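Long-range contacts in ParM protein (Staphylococcus aureus, PDB 3JS6), which is an actin-like plasmid segregation protein that forms filaments and probably uses them to move plasmid copies apart before cell division: residues G119-E124 with V160-G165; E183-V188 with I198-N203; D292-T297 with D314-A319. All coordinates share one frame; numbering follows the deposited sequence.

Contact 1. Residues G119-E124 with V160-G165; sequences GMPSNE and VAQPMG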
loop_
_atom_site.group_PDB
_atom_site.type_symbol
_atom_site.label_atom_id
_atom_site.label_comp_id
_atom_site.label_asym_id
_atom_site.label_seq_id
_atom_site.Cartn_x
_atom_site.Cartn_y
_atom_site.Cartn_z
ATOM N N GLY A 119 6.316 5.157 -1.501
ATOM C CA GLY A 119 5.493 6.247 -1.980
ATOM C C GLY A 119 4.835 7.003 -0.835
ATOM O O GLY A 119 4.918 6.595 0.331
HETATM N N MSE A 120 4.191 8.119 -1.163
HETATM C CA MSE A 120 3.484 8.913 -0.165
HETATM C C MSE A 120 2.363 9.656 -0.867
HETATM O O MSE A 120 2.347 9.728 -2.107
HETATM C CB MSE A 120 4.441 9.885 0.555
HETATM C CG MSE A 120 5.351 10.710 -0.316
HETATM SE SE MSE A 120 6.521 11.891 0.738
HETATM C CE MSE A 120 8.025 10.779 1.084
ATOM N N PRO A 121 1.378 10.176 -0.099
ATOM C CA PRO A 121 0.250 10.909 -0.695
ATOM C C PRO A 121 0.756 11.961 -1.671
ATOM O O PRO A 121 1.741 12.635 -1.403
ATOM C CB PRO A 121 -0.438 11.531 0.517
ATOM C CG PRO A 121 -0.206 10.483 1.583
ATOM C CD PRO A 121 1.254 10.132 1.372
ATOM N N SER A 122 0.073 12.094 -2.801
ATOM C CA SER A 122 0.474 13.056 -3.817
ATOM C C SER A 122 0.586 14.463 -3.256
ATOM O O SER A 122 1.461 15.228 -3.654
ATOM C CB SER A 122 -0.531 13.048 -4.979
ATOM O OG SER A 122 -0.654 11.754 -5.551
ATOM N N ASN A 123 -0.285 14.808 -2.317
ATOM C CA ASN A 123 -0.259 16.154 -1.758
ATOM C C ASN A 123 0.906 16.480 -0.826
ATOM O O ASN A 123 1.085 17.629 -0.463
ATOM C CB ASN A 123 -1.595 16.467 -1.058
ATOM C CG ASN A 123 -1.827 15.628 0.183
ATOM O OD1 ASN A 123 -2.856 15.760 0.842
ATOM N ND2 ASN A 123 -0.877 14.769 0.511
ATOM N N GLU A 124 1.703 15.493 -0.427
ATOM C CA GLU A 124 2.836 15.799 0.449
ATOM C C GLU A 124 4.165 15.561 -0.248
ATOM O O GLU A 124 5.230 15.889 0.280
ATOM C CB GLU A 124 2.771 14.977 1.742
ATOM C CG GLU A 124 1.779 13.837 1.729
ATOM C CD GLU A 124 1.692 13.124 3.074
ATOM O OE1 GLU A 124 2.724 12.589 3.535
ATOM O OE2 GLU A 124 0.593 13.099 3.670
ATOM N N VAL A 160 7.968 8.259 -4.545
ATOM C CA VAL A 160 7.117 8.900 -5.538
ATOM C C VAL A 160 5.697 9.051 -5.002
ATOM O O VAL A 160 5.405 8.627 -3.878
ATOM C CB VAL A 160 7.068 8.098 -6.860
ATOM C CG1 VAL A 160 8.467 8.020 -7.458
ATOM C CG2 VAL A 160 6.482 6.719 -6.630
ATOM N N ALA A 161 4.823 9.673 -5.790
ATOM C CA ALA A 161 3.411 9.810 -5.394
ATOM C C ALA A 161 2.797 8.410 -5.482
ATOM O O ALA A 161 3.066 7.670 -6.427
ATOM C CB ALA A 161 2.685 10.771 -6.343
ATOM N N GLN A 162 1.955 8.042 -4.526
ATOM C CA GLN A 162 1.387 6.690 -4.504
ATOM C C GLN A 162 0.742 6.160 -5.776
ATOM O O GLN A 162 0.978 5.004 -6.157
ATOM C CB GLN A 162 0.400 6.553 -3.350
ATOM C CG GLN A 162 0.879 7.206 -2.095
ATOM C CD GLN A 162 0.104 6.756 -0.884
ATOM O OE1 GLN A 162 -1.134 6.682 -0.907
ATOM N NE2 GLN A 162 0.824 6.457 0.190
ATOM N N PRO A 163 -0.099 6.978 -6.441
ATOM C CA PRO A 163 -0.735 6.493 -7.671
ATOM C C PRO A 163 0.298 6.130 -8.729
ATOM O O PRO A 163 0.002 5.357 -9.635
ATOM C CB PRO A 163 -1.614 7.675 -8.117
ATOM C CG PRO A 163 -1.907 8.397 -6.832
ATOM C CD PRO A 163 -0.569 8.334 -6.100
HETATM N N MSE A 164 1.504 6.696 -8.621
HETATM C CA MSE A 164 2.553 6.409 -9.610
HETATM C C MSE A 164 3.038 4.962 -9.537
HETATM O O MSE A 164 3.435 4.378 -10.550
HETATM C CB MSE A 164 3.755 7.339 -9.430
HETATM C CG MSE A 164 4.077 8.202 -10.645
HETATM SE SE MSE A 164 4.125 7.284 -12.384
HETATM C CE MSE A 164 4.404 8.872 -13.478
ATOM N N GLY A 165 3.026 4.390 -8.337
ATOM C CA GLY A 165 3.462 3.018 -8.193
ATOM C C GLY A 165 2.538 2.132 -8.996
ATOM O O GLY A 165 2.968 1.224 -9.694
#

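Contact 2. Residues E183-V188 with I198-N203; sequences EGKYSV and IDTYQN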
loop_
_atom_site.group_PDB
_atom_site.type_symbol
_atom_site.label_atom_id
_atom_site.label_comp_id
_atom_site.label_asym_id
_atom_site.label_seq_id
_atom_site.Cartn_x
_atom_site.Cartn_y
_atom_site.Cartn_z
ATOM N N GLU A 183 3.603 9.929 -23.482
ATOM C CA GLU A 183 2.778 11.002 -24.014
ATOM C C GLU A 183 1.303 10.624 -24.025
ATOM O O GLU A 183 0.571 10.997 -24.931
ATOM C CB GLU A 183 3.236 11.381 -25.424
ATOM C CG GLU A 183 4.076 10.316 -26.111
ATOM C CD GLU A 183 4.490 10.715 -27.514
ATOM O OE1 GLU A 183 5.423 11.534 -27.647
ATOM O OE2 GLU A 183 3.882 10.208 -28.479
ATOM N N GLY A 184 0.845 9.904 -23.011
ATOM C CA GLY A 184 -0.548 9.522 -22.969
ATOM C C GLY A 184 -1.260 10.081 -21.772
ATOM O O GLY A 184 -0.658 10.746 -20.935
ATOM N N LYS A 185 -2.562 9.825 -21.705
ATOM C CA LYS A 185 -3.394 10.285 -20.600
ATOM C C LYS A 185 -3.922 9.034 -19.909
ATOM O O LYS A 185 -4.523 8.156 -20.547
ATOM C CB LYS A 185 -4.541 11.134 -21.129
ATOM C CG LYS A 185 -5.379 11.785 -20.059
ATOM C CD LYS A 185 -6.222 12.893 -20.671
ATOM C CE LYS A 185 -7.229 13.449 -19.688
ATOM N NZ LYS A 185 -7.873 14.674 -20.225
ATOM N N TYR A 186 -3.671 8.940 -18.610
ATOM C CA TYR A 186 -4.081 7.761 -17.855
ATOM C C TYR A 186 -4.689 8.171 -16.556
ATOM O O TYR A 186 -4.293 9.182 -15.982
ATOM C CB TYR A 186 -2.873 6.880 -17.523
ATOM C CG TYR A 186 -2.197 6.290 -18.724
ATOM C CD1 TYR A 186 -1.451 7.088 -19.579
ATOM C CD2 TYR A 186 -2.349 4.939 -19.038
ATOM C CE1 TYR A 186 -0.867 6.552 -20.731
ATOM C CE2 TYR A 186 -1.774 4.395 -20.182
ATOM C CZ TYR A 186 -1.036 5.209 -21.021
ATOM O OH TYR A 186 -0.458 4.694 -22.153
ATOM N N SER A 187 -5.619 7.365 -16.061
ATOM C CA SER A 187 -6.217 7.682 -14.788
ATOM C C SER A 187 -6.164 6.453 -13.924
ATOM O O SER A 187 -6.223 5.319 -14.409
ATOM C CB SER A 187 -7.666 8.151 -14.958
ATOM O OG SER A 187 -7.722 9.407 -15.618
ATOM N N VAL A 188 -5.983 6.687 -12.645
ATOM C CA VAL A 188 -5.963 5.606 -11.678
ATOM C C VAL A 188 -7.249 5.792 -10.891
ATOM O O VAL A 188 -7.429 6.836 -10.257
ATOM C CB VAL A 188 -4.783 5.719 -10.709
ATOM C CG1 VAL A 188 -4.874 4.583 -9.644
ATOM C CG2 VAL A 188 -3.472 5.637 -11.483
ATOM N N ILE A 198 -9.570 9.332 -7.827
ATOM C CA ILE A 198 -9.181 9.356 -9.234
ATOM C C ILE A 198 -7.997 10.299 -9.368
ATOM O O ILE A 198 -8.066 11.456 -8.935
ATOM C CB ILE A 198 -10.305 9.857 -10.154
ATOM C CG1 ILE A 198 -11.425 8.812 -10.264
ATOM C CG2 ILE A 198 -9.738 10.141 -11.553
ATOM C CD1 ILE A 198 -12.150 8.480 -8.957
ATOM N N ASP A 199 -6.904 9.791 -9.942
ATOM C CA ASP A 199 -5.695 10.563 -10.170
ATOM C C ASP A 199 -5.399 10.451 -11.647
ATOM O O ASP A 199 -5.244 9.347 -12.181
ATOM C CB ASP A 199 -4.519 9.996 -9.358
ATOM C CG ASP A 199 -4.576 10.414 -7.907
ATOM O OD1 ASP A 199 -4.321 11.593 -7.615
ATOM O OD2 ASP A 199 -4.908 9.572 -7.054
ATOM N N THR A 200 -5.311 11.597 -12.299
ATOM C CA THR A 200 -5.071 11.642 -13.734
ATOM C C THR A 200 -3.674 12.129 -14.083
ATOM O O THR A 200 -3.155 13.067 -13.484
ATOM C CB THR A 200 -6.149 12.507 -14.393
ATOM O OG1 THR A 200 -7.413 11.839 -14.245
ATOM C CG2 THR A 200 -5.870 12.727 -15.858
ATOM N N TYR A 201 -3.069 11.455 -15.046
ATOM C CA TYR A 201 -1.721 11.751 -15.492
ATOM C C TYR A 201 -1.700 12.014 -16.985
ATOM O O TYR A 201 -2.372 11.334 -17.751
ATOM C CB TYR A 201 -0.800 10.554 -15.172
ATOM C CG TYR A 201 -0.405 10.443 -13.717
ATOM C CD1 TYR A 201 -1.326 10.080 -12.732
ATOM C CD2 TYR A 201 0.888 10.765 -13.317
ATOM C CE1 TYR A 201 -0.958 10.048 -11.375
ATOM C CE2 TYR A 201 1.264 10.739 -11.984
ATOM C CZ TYR A 201 0.339 10.387 -11.015
ATOM O OH TYR A 201 0.732 10.411 -9.690
ATOM N N GLN A 202 -0.916 12.998 -17.395
ATOM C CA GLN A 202 -0.773 13.326 -18.806
ATOM C C GLN A 202 0.725 13.507 -19.046
ATOM O O GLN A 202 1.394 14.297 -18.357
ATOM C CB GLN A 202 -1.523 14.616 -19.141
ATOM C CG GLN A 202 -1.274 15.127 -20.567
ATOM C CD GLN A 202 -2.176 14.481 -21.603
ATOM O OE1 GLN A 202 -3.388 14.672 -21.583
ATOM N NE2 GLN A 202 -1.584 13.716 -22.516
ATOM N N ASN A 203 1.254 12.765 -20.006
ATOM C CA ASN A 203 2.684 12.836 -20.312
ATOM C C ASN A 203 3.475 12.692 -19.026
ATOM O O ASN A 203 4.340 13.519 -18.711
ATOM C CB ASN A 203 3.043 14.162 -21.000
ATOM C CG ASN A 203 2.176 14.438 -22.224
ATOM O OD1 ASN A 203 1.676 13.515 -22.863
ATOM N ND2 ASN A 203 2.004 15.712 -22.555
HETATM O O HOH W 1 -5.938 7.024 -7.487
#

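Contact 3. Residues D292-T297 with D314-A319; sequences DRIIVT and DVFEKA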
loop_
_atom_site.group_PDB
_atom_site.type_symbol
_atom_site.label_atom_id
_atom_site.label_comp_id
_atom_site.label_asym_id
_atom_site.label_seq_id
_atom_site.Cartn_x
_atom_site.Cartn_y
_atom_site.Cartn_z
ATOM N N ASP A 292 -6.328 7.092 -22.461
ATOM C CA ASP A 292 -5.698 5.880 -22.986
ATOM C C ASP A 292 -5.949 4.653 -22.128
ATOM O O ASP A 292 -6.005 3.540 -22.636
ATOM C CB ASP A 292 -4.200 6.106 -23.162
ATOM C CG ASP A 292 -3.908 7.268 -24.091
ATOM O OD1 ASP A 292 -4.562 7.335 -25.152
ATOM O OD2 ASP A 292 -3.037 8.111 -23.770
ATOM N N ARG A 293 -6.090 4.850 -20.823
ATOM C CA ARG A 293 -6.352 3.721 -19.924
ATOM C C ARG A 293 -6.764 4.237 -18.554
ATOM O O ARG A 293 -6.342 5.304 -18.114
ATOM C CB ARG A 293 -5.087 2.858 -19.757
ATOM C CG ARG A 293 -5.310 1.368 -19.404
ATOM C CD ARG A 293 -5.891 0.585 -20.611
ATOM N NE ARG A 293 -5.069 0.737 -21.818
ATOM C CZ ARG A 293 -3.930 0.084 -22.054
ATOM N NH1 ARG A 293 -3.458 -0.796 -21.177
ATOM N NH2 ARG A 293 -3.236 0.339 -23.157
ATOM N N ILE A 294 -7.601 3.474 -17.890
ATOM C CA ILE A 294 -8.022 3.790 -16.546
ATOM C C ILE A 294 -7.696 2.509 -15.812
ATOM O O ILE A 294 -8.247 1.438 -16.123
ATOM C CB ILE A 294 -9.546 4.065 -16.473
ATOM C CG1 ILE A 294 -9.887 5.353 -17.233
ATOM C CG2 ILE A 294 -9.970 4.132 -15.039
ATOM C CD1 ILE A 294 -11.399 5.562 -17.455
ATOM N N ILE A 295 -6.777 2.594 -14.862
ATOM C CA ILE A 295 -6.377 1.436 -14.085
ATOM C C ILE A 295 -7.322 1.412 -12.893
ATOM O O ILE A 295 -7.481 2.420 -12.183
ATOM C CB ILE A 295 -4.901 1.586 -13.607
ATOM C CG1 ILE A 295 -3.935 1.402 -14.786
ATOM C CG2 ILE A 295 -4.551 0.528 -12.611
ATOM C CD1 ILE A 295 -3.685 2.592 -15.593
ATOM N N VAL A 296 -7.973 0.274 -12.691
ATOM C CA VAL A 296 -8.930 0.124 -11.598
ATOM C C VAL A 296 -8.184 -0.576 -10.503
ATOM O O VAL A 296 -7.711 -1.687 -10.704
ATOM C CB VAL A 296 -10.116 -0.733 -12.058
ATOM C CG1 VAL A 296 -11.179 -0.812 -10.971
ATOM C CG2 VAL A 296 -10.677 -0.136 -13.345
ATOM N N THR A 297 -8.068 0.063 -9.342
ATOM C CA THR A 297 -7.320 -0.534 -8.233
ATOM C C THR A 297 -8.072 -0.359 -6.893
ATOM O O THR A 297 -9.204 0.129 -6.872
ATOM C CB THR A 297 -5.896 0.100 -8.175
ATOM O OG1 THR A 297 -5.054 -0.676 -7.327
ATOM C CG2 THR A 297 -5.950 1.539 -7.666
ATOM N N ASP A 314 -12.590 -1.281 -24.058
ATOM C CA ASP A 314 -11.196 -0.967 -24.324
ATOM C C ASP A 314 -10.571 0.183 -23.553
ATOM O O ASP A 314 -9.780 0.933 -24.121
ATOM C CB ASP A 314 -11.011 -0.704 -25.815
ATOM C CG ASP A 314 -11.643 -1.778 -26.675
ATOM O OD1 ASP A 314 -11.451 -2.979 -26.371
ATOM O OD2 ASP A 314 -12.330 -1.420 -27.659
ATOM N N VAL A 315 -10.901 0.348 -22.280
ATOM C CA VAL A 315 -10.271 1.442 -21.541
ATOM C C VAL A 315 -9.901 1.089 -20.113
ATOM O O VAL A 315 -8.908 1.590 -19.580
ATOM C CB VAL A 315 -11.141 2.719 -21.531
ATOM C CG1 VAL A 315 -12.401 2.495 -20.703
ATOM C CG2 VAL A 315 -10.335 3.869 -20.950
ATOM N N PHE A 316 -10.679 0.218 -19.483
ATOM C CA PHE A 316 -10.373 -0.142 -18.124
ATOM C C PHE A 316 -9.402 -1.308 -18.080
ATOM O O PHE A 316 -9.485 -2.248 -18.890
ATOM C CB PHE A 316 -11.644 -0.520 -17.361
ATOM C CG PHE A 316 -12.609 0.619 -17.173
ATOM C CD1 PHE A 316 -13.751 0.717 -17.965
ATOM C CD2 PHE A 316 -12.401 1.572 -16.165
ATOM C CE1 PHE A 316 -14.682 1.740 -17.756
ATOM C CE2 PHE A 316 -13.326 2.595 -15.949
ATOM C CZ PHE A 316 -14.476 2.677 -16.749
ATOM N N GLU A 317 -8.494 -1.261 -17.115
ATOM C CA GLU A 317 -7.543 -2.346 -16.960
ATOM C C GLU A 317 -7.377 -2.658 -15.478
ATOM O O GLU A 317 -7.505 -1.776 -14.633
ATOM C CB GLU A 317 -6.193 -1.946 -17.565
ATOM C CG GLU A 317 -5.100 -3.017 -17.351
ATOM C CD GLU A 317 -3.776 -2.632 -17.965
ATOM O OE1 GLU A 317 -2.823 -3.432 -17.858
ATOM O OE2 GLU A 317 -3.684 -1.530 -18.548
ATOM N N LYS A 318 -7.087 -3.908 -15.144
ATOM C CA LYS A 318 -6.881 -4.272 -13.750
ATOM C C LYS A 318 -5.664 -5.174 -13.680
ATOM O O LYS A 318 -5.431 -5.966 -14.602
ATOM C CB LYS A 318 -8.084 -5.055 -13.196
ATOM C CG LYS A 318 -7.965 -5.398 -11.699
ATOM C CD LYS A 318 -9.024 -6.423 -11.256
ATOM C CE LYS A 318 -9.012 -6.639 -9.733
ATOM N NZ LYS A 318 -7.749 -7.252 -9.178
ATOM N N ALA A 319 -4.909 -5.072 -12.587
ATOM C CA ALA A 319 -3.749 -5.935 -12.374
ATOM C C ALA A 319 -4.149 -7.012 -11.362
ATOM O O ALA A 319 -5.084 -6.806 -10.590
ATOM C CB ALA A 319 -2.577 -5.113 -11.815
HETATM O O HOH W 2 -5.675 -3.455 -10.375
#

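Contact 1. Residues G119-E124 with V160-G165
Gln162 lays its side chain across the backbone where Met120 passes into Pro121. Its CG presses on the carbonyl group, 2.9 Å from Met120 O, and the amide beyond passes the CD corner of the proline at a slant, with Gln162 NE2 3.9 Å from Pro121 CD. The first torsion sets this course: CG stands opposite the carbonyl carbon of Gln162 (chi1 -41°), and the nearly straight second torsion carries the amide on over the neighbouring strand end. The same carbonyl oxygen also takes the backbone N-H of Gln162, Met120 O to Gln162 N being 3.0 Å; this donor sits above the carbonyl plane, 36° out of it. One polar atom is thus gripped from the backbone of Gln162 and crowded by its side chain.

The pairing belongs to the central sheet of the actin-like N-terminal domain, where strands 111-120 and 148-161 run parallel and end together. Met120 N donates to Val160 O at 3.0 Å, one rung before the Gln162 N bond, where the second strand gives way to helix 162-169. Gly119 brings its CA to the same oxygen in a CA-H...O contact, and Ala161 CA makes another with Met120 O. The selenomethionine at 120 sets out away from the partner strand, and its side chain touches Gln130 and Phe133 of helix 128-137.

Past the strand ends, Ser122 OG lies against the strand-to-helix junction, 3.6 Å from Ala161 CB and 3.5 Å from Pro163 CD, while Pro163 and Ala161 also pack on Tyr201 of strand 196-202.

Contact 2. Residues E183-V188 with I198-N203
Tyr186 and Tyr201 form a hydrogen-bonded antiparallel pair, with Tyr186 N 2.9 Å from Tyr201 O and Tyr201 N 2.7 Å from Tyr186 O. Val188 and Asp199 repeat this pair of hydrogen bonds further along the hairpin, and Asn203 N reaches Gly184 O at the opposite end. CA-H...O contacts such as Lys185 CA to Tyr201 O fill the intervals.

The direct side-chain hydrogen bond between the strands lies on the face carrying Lys185, Ser187, Thr200 and Gln202. Ser187 OG donates to Thr200 OG1 at 2.8 Å, each hydroxyl standing opposite its own carbonyl carbon, and Thr200 OG1 also bonds to Glu210 O. Near the open end, Gln202 bends at its second torsion (chi2 85°), bringing OE1 across the aliphatic part of Lys185, 3.5 Å from Lys185 CD. Lys185 runs on past Thr200 to a salt bridge with Glu210. Gln202 NE2 turns to Asn203 OD1, which it meets above the carbonyl plane.

On the other face, the tyrosines and Val188 pack against Leu167 of helix 162-169. A water lies within hydrogen-bonding distance of Val188 O and Asp199 OD2, though more acceptors surround it than it has protons, and Asp199 OD1 makes a salt bridge with Arg206.

With Thr200 OG1 giving its proton to Glu210 O, the buried hydroxyl pair has a consistent donor order, while salt bridges to strand 205-214 probably offset the charges of Lys185 and Asp199.

Contact 3. Residues D292-T297 with D314-A319
The guanidinium of Arg293 meets Glu317 at its edge, while the ring of Phe316 lies obliquely to Ile294 and Val296. In the first pair, the salt bridge runs from Arg293 NH1 to Glu317 OE2 at 2.7 Å. The carboxylate oxygen lies near the guanidinium plane, but NH1 approaches it from above the carboxylate, 43° out of that plane; the two flat groups are turned 31° from each other. Arg293 gets there by folding at its second and third torsions, which takes CG and CD past Val315 O and across the extended Glu317 chain. A second bond, from Arg293 NE to Asp292 O at 3.1 Å, helps to fix the rotation of the guanidinium.

On the opposite face of the sheet, Phe316 CD2 is met by Ile294 CG2 and Val296 CG2, each at 3.7 Å. Ile294 lies side by side with the ring, pointing the same way, whereas Val296 crosses it. Ile294 CD1 also reaches Val315 CG2, and Leu308 of helix 301-311 packs on Phe316.

Between these two layers runs a parallel backbone ladder. Val315 O accepts from Ile294 N at 2.8 Å, Ile294 O accepts from Glu317 N, and Glu317 O accepts from Val296 N at 2.9 Å, this last bond almost straight. Beyond it, a water links the two segments, donating to Val296 O and accepting from Ala319 N.

Strand 293-297, helix 301-311 and strand 316-317 make a beta-alpha-beta crossover, with the short final strand at the margin of the five-stranded sheet in the second half of this actin-like fold.

Contacts 2 and 3 are successive parts of one five-stranded sheet, their centres about 11 Å apart. Strand 185-191 joins them: Ser187 O lies 2.8 Å from Ile295 N and Lys185 N 2.7 Å from Asp292 OD2, both probable hydrogen bonds. Contact 1 belongs to the large mixed sheet of the N-terminal domain, its centre about 14 Å from that of contact 2, and the two meet through side chains, with Pro163 CG 3.2 Å from Asp199 OD2. Contacts 1 and 3 do not touch, their nearest atoms being about 7 Å apart. Helix 162-169, which begins in contact 1, packs on both others. In actins, nucleotide binds between two such halves; this structure is the apo form.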